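Local coordinates for DNA repair and telomere maintenance protein nbs1 (Schizosaccharomyces pombe, PDB 3HUF) that serves as the phosphoprotein-binding FHA-BRCT region of Nbs1, the adaptor of the MRN complex that acts in DNA double-strand break repair and telomere maintenance, at residues Thr54-Glu57 with Lys58-Phe61; Phe120-Pro123 with Glu124-Ser127; Gln128-Ser131 with Asn132-Leu136; Ile17-Pro20 with Gly21-Val25. All blocks are in the same frame, centred on the assembly; numbering follows the deposited sequence.

Contact 4 is the buried one. It turns the chain from one sheet of the FHA sandwich to the other, with a tyrosine hydroxyl gripping the turn. Contact 1 is partly buried and lies at the start of the short helix 57-62, where a carboxylate and backbone bonds do the work. Contacts 2 and 3 are nearer the surface and share helix 123-134 of the first BRCT domain. Contact 2 caps its start with an asparagine. Contact 3 runs through its last turns with regular backbone bonds and few side-chain touches. The end of contact 3 packs on Pro55 of contact 1 and on Phe19 and Pro20 of contact 4, so the FHA and BRCT domains meet there.

Contact 1: Thr54-Glu57 with Lys58-Phe61; sequences TPSE and KDYF
Asp59 turns its carboxylate back to the backbone of Ser56, and two hydrogen bonds tie the pair. Ser56 N donates to Asp59 OD2 over 3.0 Å, and the bond is fairly straight at 165°. It reaches OD2 on the anti side, out of the carboxylate plane. In return Asp59 N donates to Ser56 O at 3.1 Å, from above the carbonyl plane. The carboxylate can fold back because Asp59 CG sits beside its own backbone N (chi1 -62°). A water 2.8 Å from Ser56 OG donates to the same OD2. Replacing Asp59 by an alanine is likely to leave Ser56 N without its side-chain acceptor and the water without one of its two partners.

The next backbone bond runs from Tyr60 N to Glu57 O, again three residues apart. The remaining touches are van der Waals. Glu57 and Tyr60 lie alongside each other and point the same way, with Glu57 OE2 3.5 Å from Tyr60 CB. Phe61 CD1 approaches Glu57 O at 3.6 Å. Tyr60 OH is hydrogen-bonded to Arg143 O and so reaches into the first BRCT domain.

These bonds lie at the first turn of helix 57-62, in the connection between strands 48-52 and 68-72 of the FHA domain. The Asp59 carboxylate accepts from Ser56 N just before the helix.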
loop_
_atom_site.group_PDB
_atom_site.type_symbol
_atom_site.label_atom_id
_atom_site.label_comp_id
_atom_site.label_asym_id
_atom_site.label_seq_id
_atom_site.Cartn_x
_atom_site.Cartn_y
_atom_site.Cartn_z
ATOM N N THR A 54 6.700 -13.899 6.774
ATOM C CA THR A 54 5.499 -13.107 6.901
ATOM C C THR A 54 5.911 -11.650 7.351
ATOM O O THR A 54 6.996 -11.445 7.903
ATOM C CB THR A 54 4.646 -13.934 7.901
ATOM O OG1 THR A 54 3.302 -14.158 7.444
ATOM C CG2 THR A 54 4.768 -13.506 9.296
ATOM N N PRO A 55 5.106 -10.627 7.040
ATOM C CA PRO A 55 5.591 -9.273 7.400
ATOM C C PRO A 55 5.537 -8.913 8.893
ATOM O O PRO A 55 4.777 -9.517 9.638
ATOM C CB PRO A 55 4.675 -8.352 6.587
ATOM C CG PRO A 55 3.408 -9.157 6.379
ATOM C CD PRO A 55 3.825 -10.597 6.305
ATOM N N SER A 56 6.357 -7.955 9.332
ATOM C CA SER A 56 6.236 -7.441 10.698
ATOM C C SER A 56 5.471 -6.131 10.666
ATOM O O SER A 56 5.285 -5.547 9.597
ATOM C CB SER A 56 7.597 -7.232 11.376
ATOM O OG SER A 56 8.599 -8.090 10.843
ATOM N N GLU A 57 5.049 -5.675 11.839
ATOM C CA GLU A 57 4.266 -4.449 11.957
ATOM C C GLU A 57 5.056 -3.241 11.449
ATOM O O GLU A 57 4.507 -2.375 10.787
ATOM C CB GLU A 57 3.785 -4.238 13.402
ATOM C CG GLU A 57 2.633 -3.209 13.519
ATOM C CD GLU A 57 1.583 -3.327 12.379
ATOM O OE1 GLU A 57 0.883 -4.368 12.318
ATOM O OE2 GLU A 57 1.447 -2.387 11.559
ATOM N N LYS A 58 6.357 -3.239 11.720
ATOM C CA LYS A 58 7.255 -2.193 11.249
ATOM C C LYS A 58 7.254 -1.962 9.763
ATOM O O LYS A 58 7.414 -0.826 9.329
ATOM C CB LYS A 58 8.675 -2.434 11.756
ATOM C CG LYS A 58 9.428 -3.563 11.113
ATOM C CD LYS A 58 10.667 -3.876 11.933
ATOM C CE LYS A 58 11.424 -5.019 11.331
ATOM N NZ LYS A 58 12.388 -5.566 12.320
ATOM N N ASP A 59 7.047 -3.027 8.982
ATOM C CA ASP A 59 7.097 -2.951 7.524
ATOM C C ASP A 59 5.911 -2.173 6.979
ATOM O O ASP A 59 5.991 -1.611 5.876
ATOM C CB ASP A 59 7.097 -4.356 6.916
ATOM C CG ASP A 59 8.328 -5.187 7.337
ATOM O OD1 ASP A 59 9.439 -4.629 7.434
ATOM O OD2 ASP A 59 8.177 -6.401 7.576
ATOM N N TYR A 60 4.807 -2.164 7.730
ATOM C CA TYR A 60 3.614 -1.352 7.351
ATOM C C TYR A 60 3.990 0.138 7.352
ATOM O O TYR A 60 3.518 0.902 6.523
ATOM C CB TYR A 60 2.438 -1.613 8.301
ATOM C CG TYR A 60 1.323 -0.552 8.234
ATOM C CD1 TYR A 60 0.436 -0.502 7.161
ATOM C CD2 TYR A 60 1.183 0.399 9.253
ATOM C CE1 TYR A 60 -0.563 0.479 7.096
ATOM C CE2 TYR A 60 0.203 1.378 9.199
ATOM C CZ TYR A 60 -0.660 1.417 8.129
ATOM O OH TYR A 60 -1.619 2.383 8.099
ATOM N N PHE A 61 4.880 0.529 8.269
ATOM C CA PHE A 61 5.338 1.911 8.353
ATOM C C PHE A 61 6.542 2.261 7.473
ATOM O O PHE A 61 6.632 3.388 6.979
ATOM C CB PHE A 61 5.660 2.261 9.808
ATOM C CG PHE A 61 4.470 2.236 10.693
ATOM C CD1 PHE A 61 4.196 1.136 11.496
ATOM C CD2 PHE A 61 3.587 3.296 10.700
ATOM C CE1 PHE A 61 3.079 1.129 12.330
ATOM C CE2 PHE A 61 2.481 3.291 11.519
ATOM C CZ PHE A 61 2.230 2.209 12.339
HETATM O O HOH W 1 9.918 -8.057 8.398
#

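Contact 2: Phe120-Pro123 with Glu124-Ser127; sequences FDNP and EMLS
Asn122 is the N-cap of helix 123-134, the first helix of the BRCT 1 domain, and its side chain closes the helix start by accepting from Met125 N and, weakly, from Glu124 N. The helix follows strand 118-120 of the parallel BRCT sheet, so the cap sits at the strand-to-helix turn of a beta-alpha-beta unit. Asn122 OD1 takes the amide of Met125 at 3.0 Å, in the carbonyl plane and on a lone pair. The weaker bond from Glu124 N to the same oxygen is bent. Asn122 CG stands anti to the backbone N (chi1 -180°), which carries OD1 under the first turn. Two backbone N-H groups at the helix start are thereby given an acceptor. The Asn122 CB flank is packed too: Met125 CG lies 3.7 Å from Asn122 CB, and the two side chains cross at about a right angle.

The regular backbone pattern begins at once. Leu126 N donates to Asn122 O at 2.9 Å, and Ser127 N donates to Pro123 O.

Phe120, the last residue of the strand, packs under this turn. Its ring has Leu126 CA over one face, a CH-pi contact with the carbon 4.2 Å from the ring centroid and 19° off the normal. Met125 CB meets Phe120 CD2 obliquely. On the inner side of the helix Phe120 also reaches Val152 and Thr140 of the neighbouring strands. The Leu126 side chain adds its own touch, with CD1 3.6 Å from Phe120 CD1.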
loop_
_atom_site.group_PDB
_atom_site.type_symbol
_atom_site.label_atom_id
_atom_site.label_comp_id
_atom_site.label_asym_id
_atom_site.label_seq_id
_atom_site.Cartn_x
_atom_site.Cartn_y
_atom_site.Cartn_z
ATOM N N PHE A 120 -6.317 0.214 7.699
ATOM C CA PHE A 120 -7.721 -0.014 8.012
ATOM C C PHE A 120 -8.234 1.138 8.838
ATOM O O PHE A 120 -7.480 1.752 9.582
ATOM C CB PHE A 120 -7.910 -1.302 8.802
ATOM C CG PHE A 120 -7.849 -2.539 7.962
ATOM C CD1 PHE A 120 -6.616 -3.025 7.510
ATOM C CD2 PHE A 120 -9.023 -3.223 7.634
ATOM C CE1 PHE A 120 -6.543 -4.182 6.750
ATOM C CE2 PHE A 120 -8.971 -4.378 6.854
ATOM C CZ PHE A 120 -7.724 -4.854 6.405
ATOM N N ASP A 121 -9.518 1.444 8.702
ATOM C CA ASP A 121 -10.076 2.568 9.428
ATOM C C ASP A 121 -10.652 2.140 10.770
ATOM O O ASP A 121 -11.054 2.965 11.565
ATOM C CB ASP A 121 -11.154 3.238 8.597
ATOM C CG ASP A 121 -11.416 4.663 9.036
ATOM O OD1 ASP A 121 -10.525 5.298 9.670
ATOM O OD2 ASP A 121 -12.518 5.134 8.752
ATOM N N ASN A 122 -10.641 0.841 11.040
ATOM C CA ASN A 122 -11.406 0.301 12.143
ATOM C C ASN A 122 -10.633 -0.862 12.742
ATOM O O ASN A 122 -10.191 -1.743 12.014
ATOM C CB ASN A 122 -12.763 -0.144 11.572
ATOM C CG ASN A 122 -13.691 -0.723 12.598
ATOM O OD1 ASN A 122 -13.528 -1.861 13.035
ATOM N ND2 ASN A 122 -14.718 0.033 12.944
ATOM N N PRO A 123 -10.460 -0.863 14.068
ATOM C CA PRO A 123 -9.695 -1.899 14.771
ATOM C C PRO A 123 -10.301 -3.305 14.699
ATOM O O PRO A 123 -9.558 -4.289 14.668
ATOM C CB PRO A 123 -9.684 -1.408 16.222
ATOM C CG PRO A 123 -10.140 0.019 16.177
ATOM C CD PRO A 123 -10.999 0.153 14.989
ATOM N N GLU A 124 -11.629 -3.402 14.688
ATOM C CA GLU A 124 -12.300 -4.700 14.587
ATOM C C GLU A 124 -12.146 -5.247 13.163
ATOM O O GLU A 124 -12.041 -6.455 12.969
ATOM C CB GLU A 124 -13.773 -4.618 15.030
ATOM C CG GLU A 124 -14.431 -5.993 15.282
ATOM C CD GLU A 124 -15.413 -6.030 16.461
ATOM O OE1 GLU A 124 -15.825 -4.968 16.992
ATOM O OE2 GLU A 124 -15.778 -7.153 16.870
ATOM N N MET A 125 -12.101 -4.343 12.187
ATOM C CA MET A 125 -11.829 -4.674 10.794
ATOM C C MET A 125 -10.390 -5.173 10.608
ATOM O O MET A 125 -10.158 -6.200 9.978
ATOM C CB MET A 125 -12.049 -3.439 9.931
ATOM C CG MET A 125 -13.484 -3.189 9.572
ATOM S SD MET A 125 -13.736 -3.629 7.858
ATOM C CE MET A 125 -13.892 -2.000 7.136
ATOM N N LEU A 126 -9.436 -4.438 11.167
ATOM C CA LEU A 126 -8.047 -4.849 11.169
ATOM C C LEU A 126 -7.865 -6.244 11.779
ATOM O O LEU A 126 -7.227 -7.085 11.174
ATOM C CB LEU A 126 -7.172 -3.824 11.894
ATOM C CG LEU A 126 -5.656 -4.095 11.931
ATOM C CD1 LEU A 126 -5.083 -4.344 10.547
ATOM C CD2 LEU A 126 -4.905 -2.973 12.586
ATOM N N SER A 127 -8.449 -6.501 12.951
ATOM C CA SER A 127 -8.280 -7.790 13.629
ATOM C C SER A 127 -8.918 -8.936 12.845
ATOM O O SER A 127 -8.457 -10.072 12.913
ATOM C CB SER A 127 -8.887 -7.750 15.029
ATOM O OG SER A 127 -10.300 -7.674 14.938
#

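Contact 3: Gln128-Ser131 with Asn132-Leu136; sequences QWAS and NLNLL
The Trp129 ring meets Asn132 at its edge: Asn132 CG lies near the ring plane, 4.2 Å from Trp129 CE3. Over one face of the ring, toward its rim, stands the side-chain nitrogen NE2 of Gln128. All three residues belong to helix 123-134, which links strands 118-120 and 140-141 in a beta-alpha-beta crossover of the BRCT fold. Trp129 and Leu133 also pack on helix 178-184, and this joins two helices of the domain.

Three backbone bonds run four residues apart along the helix. Leu133 N donates to Trp129 O at 3.1 Å and Asn134 N to Ala130 O at 2.8 Å; in both the donor lies nearly in line with the C=O bond. Leu135 N to Ser131 O comes in more tilted. The Leu133 and Leu135 branches lean over these acceptors: Leu133 CG is 3.4 Å from Trp129 O.

A chi1 of -65° folds the Asn134 side chain back toward the preceding turn, with Asn134 CB 3.3 Å from Ala130 O. With an alanine here the group beyond CB is gone, and the packing beside Ala130 O is likely to be left with a gap.

Near the start of the segment, a water donates to Gln128 O at 2.7 Å and accepts from Asn132 N.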
loop_
_atom_site.group_PDB
_atom_site.type_symbol
_atom_site.label_atom_id
_atom_site.label_comp_id
_atom_site.label_asym_id
_atom_site.label_seq_id
_atom_site.Cartn_x
_atom_site.Cartn_y
_atom_site.Cartn_z
ATOM N N GLN A 128 -9.973 -8.645 12.098
ATOM C CA GLN A 128 -10.607 -9.693 11.331
ATOM C C GLN A 128 -9.842 -10.047 10.031
ATOM O O GLN A 128 -9.785 -11.214 9.647
ATOM C CB GLN A 128 -12.084 -9.362 11.092
ATOM C CG GLN A 128 -12.503 -9.189 9.662
ATOM C CD GLN A 128 -14.008 -9.280 9.506
ATOM O OE1 GLN A 128 -14.764 -8.802 10.360
ATOM N NE2 GLN A 128 -14.453 -9.910 8.422
ATOM N N TRP A 129 -9.204 -9.058 9.407
ATOM C CA TRP A 129 -8.585 -9.252 8.102
ATOM C C TRP A 129 -7.049 -9.366 8.099
ATOM O O TRP A 129 -6.472 -9.808 7.103
ATOM C CB TRP A 129 -9.010 -8.133 7.150
ATOM C CG TRP A 129 -10.424 -8.227 6.645
ATOM C CD1 TRP A 129 -11.487 -7.429 6.999
ATOM C CD2 TRP A 129 -10.929 -9.152 5.669
ATOM N NE1 TRP A 129 -12.615 -7.809 6.308
ATOM C CE2 TRP A 129 -12.296 -8.855 5.477
ATOM C CE3 TRP A 129 -10.354 -10.195 4.927
ATOM C CZ2 TRP A 129 -13.100 -9.580 4.593
ATOM C CZ3 TRP A 129 -11.152 -10.904 4.048
ATOM C CH2 TRP A 129 -12.509 -10.598 3.889
ATOM N N ALA A 130 -6.395 -8.972 9.195
ATOM C CA ALA A 130 -4.923 -8.799 9.199
ATOM C C ALA A 130 -4.143 -10.079 8.911
ATOM O O ALA A 130 -3.261 -10.084 8.063
ATOM C CB ALA A 130 -4.448 -8.192 10.501
ATOM N N SER A 131 -4.482 -11.149 9.618
ATOM C CA SER A 131 -3.864 -12.458 9.420
ATOM C C SER A 131 -3.968 -12.948 7.964
ATOM O O SER A 131 -2.977 -13.422 7.402
ATOM C CB SER A 131 -4.456 -13.466 10.414
ATOM O OG SER A 131 -4.175 -14.797 10.041
ATOM N N ASN A 132 -5.148 -12.791 7.361
ATOM C CA ASN A 132 -5.405 -13.073 5.952
ATOM C C ASN A 132 -4.403 -12.360 5.056
ATOM O O ASN A 132 -3.748 -12.990 4.231
ATOM C CB ASN A 132 -6.841 -12.592 5.616
ATOM C CG ASN A 132 -7.372 -13.089 4.264
ATOM O OD1 ASN A 132 -7.126 -12.474 3.213
ATOM N ND2 ASN A 132 -8.190 -14.157 4.302
ATOM N N LEU A 133 -4.267 -11.043 5.242
ATOM C CA LEU A 133 -3.425 -10.220 4.344
ATOM C C LEU A 133 -1.953 -10.443 4.616
ATOM O O LEU A 133 -1.159 -10.489 3.691
ATOM C CB LEU A 133 -3.778 -8.737 4.419
ATOM C CG LEU A 133 -5.247 -8.377 4.228
ATOM C CD1 LEU A 133 -5.447 -6.883 4.182
ATOM C CD2 LEU A 133 -5.862 -9.029 2.959
ATOM N N ASN A 134 -1.603 -10.618 5.883
ATOM C CA ASN A 134 -0.229 -10.907 6.255
ATOM C C ASN A 134 0.288 -12.179 5.554
ATOM O O ASN A 134 1.423 -12.214 5.093
ATOM C CB ASN A 134 -0.066 -10.980 7.784
ATOM C CG ASN A 134 -0.337 -9.616 8.480
ATOM O OD1 ASN A 134 -0.380 -8.537 7.838
ATOM N ND2 ASN A 134 -0.562 -9.671 9.785
ATOM N N LEU A 135 -0.573 -13.193 5.453
ATOM C CA LEU A 135 -0.237 -14.449 4.787
ATOM C C LEU A 135 -0.015 -14.302 3.289
ATOM O O LEU A 135 0.625 -15.157 2.694
ATOM C CB LEU A 135 -1.285 -15.527 5.082
ATOM C CG LEU A 135 -1.303 -15.970 6.540
ATOM C CD1 LEU A 135 -2.583 -16.707 6.877
ATOM C CD2 LEU A 135 -0.080 -16.820 6.874
ATOM N N LEU A 136 -0.511 -13.208 2.704
ATOM C CA LEU A 136 -0.193 -12.839 1.335
ATOM C C LEU A 136 1.069 -11.992 1.210
ATOM O O LEU A 136 1.502 -11.722 0.099
ATOM C CB LEU A 136 -1.358 -12.064 0.690
ATOM C CG LEU A 136 -2.723 -12.752 0.615
ATOM C CD1 LEU A 136 -3.782 -11.851 -0.062
ATOM C CD2 LEU A 136 -2.599 -14.100 -0.115
HETATM O O HOH W 2 -7.816 -12.791 8.641
#

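Contact 4: Ile17-Pro20 with Gly21-Val25; sequences ILFP and GTYIV
Tyr23 reaches back across a tight turn to Leu18 and Phe19, inside the beta sandwich of the FHA domain. The turn joins strand 16-18, at the rim of one sheet, to strand 21-26 of the other. Tyr23 is on the second strand, and its side chain points at the residues it has just left.

Polar contacts hold the hydroxyl. Phe19 N donates to Tyr23 OH at 2.8 Å, with the bond bent to 136°. A water hydrogen-bonded to Tyr23 OH at 2.7 Å donates to Ile17 O and so links the hydroxyl to the strand before the turn. The hydroxyl of the buried Tyr23 thus has a backbone N-H and a water as partners. With chi1 at -61°, the Tyr23 ring swings away from its own carbonyl and toward Phe19. The edge of the ring meets a polar atom: Phe19 O lies in its plane, 3.3 Å from Tyr23 CE1.

Apolar contacts hold the ring. Leu18 CD2 stands over one face as a CH-pi contact, 4.1 Å from the Tyr23 ring centroid and 17° off its normal. The methyl is shifted toward the rim, where it is 3.9 Å from Tyr23 CZ. Leu18 and Tyr23 also meet Ile36 of strand 35-37, so the ring is part of the core between the sheets.

Gly21 suits the turn because it lacks a side chain: at its backbone angles a CB would lie 2.5 Å from Pro20 O, a clash.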
loop_
_atom_site.group_PDB
_atom_site.type_symbol
_atom_site.label_atom_id
_atom_site.label_comp_id
_atom_site.label_asym_id
_atom_site.label_seq_id
_atom_site.Cartn_x
_atom_site.Cartn_y
_atom_site.Cartn_z
ATOM N N ILE A 17 3.627 -14.144 -8.473
ATOM C CA ILE A 17 3.579 -13.562 -7.134
ATOM C C ILE A 17 3.883 -14.628 -6.060
ATOM O O ILE A 17 3.232 -15.664 -6.000
ATOM C CB ILE A 17 2.203 -12.949 -6.860
ATOM C CG1 ILE A 17 1.923 -11.824 -7.853
ATOM C CG2 ILE A 17 2.158 -12.353 -5.489
ATOM C CD1 ILE A 17 0.479 -11.397 -7.790
ATOM N N LEU A 18 4.879 -14.360 -5.225
ATOM C CA LEU A 18 5.288 -15.302 -4.198
ATOM C C LEU A 18 4.790 -14.842 -2.834
ATOM O O LEU A 18 5.122 -13.781 -2.367
ATOM C CB LEU A 18 6.831 -15.437 -4.178
ATOM C CG LEU A 18 7.491 -15.952 -5.465
ATOM C CD1 LEU A 18 9.021 -16.189 -5.219
ATOM C CD2 LEU A 18 6.799 -17.243 -5.990
ATOM N N PHE A 19 4.013 -15.675 -2.178
ATOM C CA PHE A 19 3.520 -15.351 -0.860
ATOM C C PHE A 19 4.490 -15.904 0.190
ATOM O O PHE A 19 5.307 -16.756 -0.127
ATOM C CB PHE A 19 2.129 -15.958 -0.687
ATOM C CG PHE A 19 1.189 -15.616 -1.794
ATOM C CD1 PHE A 19 0.614 -16.620 -2.569
ATOM C CD2 PHE A 19 0.864 -14.303 -2.065
ATOM C CE1 PHE A 19 -0.278 -16.304 -3.597
ATOM C CE2 PHE A 19 -0.018 -13.979 -3.076
ATOM C CZ PHE A 19 -0.583 -14.986 -3.854
ATOM N N PRO A 20 4.440 -15.364 1.424
ATOM C CA PRO A 20 5.085 -15.975 2.578
ATOM C C PRO A 20 4.903 -17.492 2.629
ATOM O O PRO A 20 3.783 -17.987 2.467
ATOM C CB PRO A 20 4.372 -15.302 3.747
ATOM C CG PRO A 20 4.188 -13.859 3.225
ATOM C CD PRO A 20 3.808 -14.072 1.779
ATOM N N GLY A 21 6.009 -18.198 2.867
ATOM C CA GLY A 21 6.022 -19.652 2.934
ATOM C C GLY A 21 7.273 -20.098 2.205
ATOM O O GLY A 21 8.184 -19.301 1.958
ATOM N N THR A 22 7.318 -21.371 1.840
ATOM C CA THR A 22 8.511 -21.941 1.248
ATOM C C THR A 22 8.263 -22.556 -0.123
ATOM O O THR A 22 7.249 -23.209 -0.350
ATOM C CB THR A 22 9.108 -23.006 2.172
ATOM O OG1 THR A 22 9.140 -22.512 3.524
ATOM C CG2 THR A 22 10.508 -23.290 1.745
ATOM N N TYR A 23 9.213 -22.365 -1.024
ATOM C CA TYR A 23 9.152 -22.874 -2.374
ATOM C C TYR A 23 10.390 -23.708 -2.639
ATOM O O TYR A 23 11.485 -23.342 -2.224
ATOM C CB TYR A 23 9.108 -21.710 -3.370
ATOM C CG TYR A 23 7.888 -20.821 -3.180
ATOM C CD1 TYR A 23 7.918 -19.738 -2.291
ATOM C CD2 TYR A 23 6.694 -21.092 -3.853
ATOM C CE1 TYR A 23 6.786 -18.921 -2.089
ATOM C CE2 TYR A 23 5.553 -20.280 -3.665
ATOM C CZ TYR A 23 5.611 -19.202 -2.784
ATOM O OH TYR A 23 4.496 -18.416 -2.602
ATOM N N ILE A 24 10.218 -24.821 -3.345
ATOM C CA ILE A 24 11.356 -25.529 -3.911
ATOM C C ILE A 24 11.415 -25.205 -5.392
ATOM O O ILE A 24 10.407 -25.235 -6.119
ATOM C CB ILE A 24 11.370 -27.047 -3.595
ATOM C CG1 ILE A 24 11.982 -27.273 -2.222
ATOM C CG2 ILE A 24 12.253 -27.825 -4.574
ATOM C CD1 ILE A 24 10.988 -27.414 -1.165
ATOM N N VAL A 25 12.612 -24.815 -5.805
ATOM C CA VAL A 25 12.870 -24.269 -7.119
ATOM C C VAL A 25 13.859 -25.223 -7.811
ATOM O O VAL A 25 14.881 -25.602 -7.238
ATOM C CB VAL A 25 13.480 -22.844 -6.960
ATOM C CG1 VAL A 25 13.692 -22.178 -8.290
ATOM C CG2 VAL A 25 12.609 -21.968 -5.999
HETATM O O HOH W 3 2.999 -18.256 -4.891
#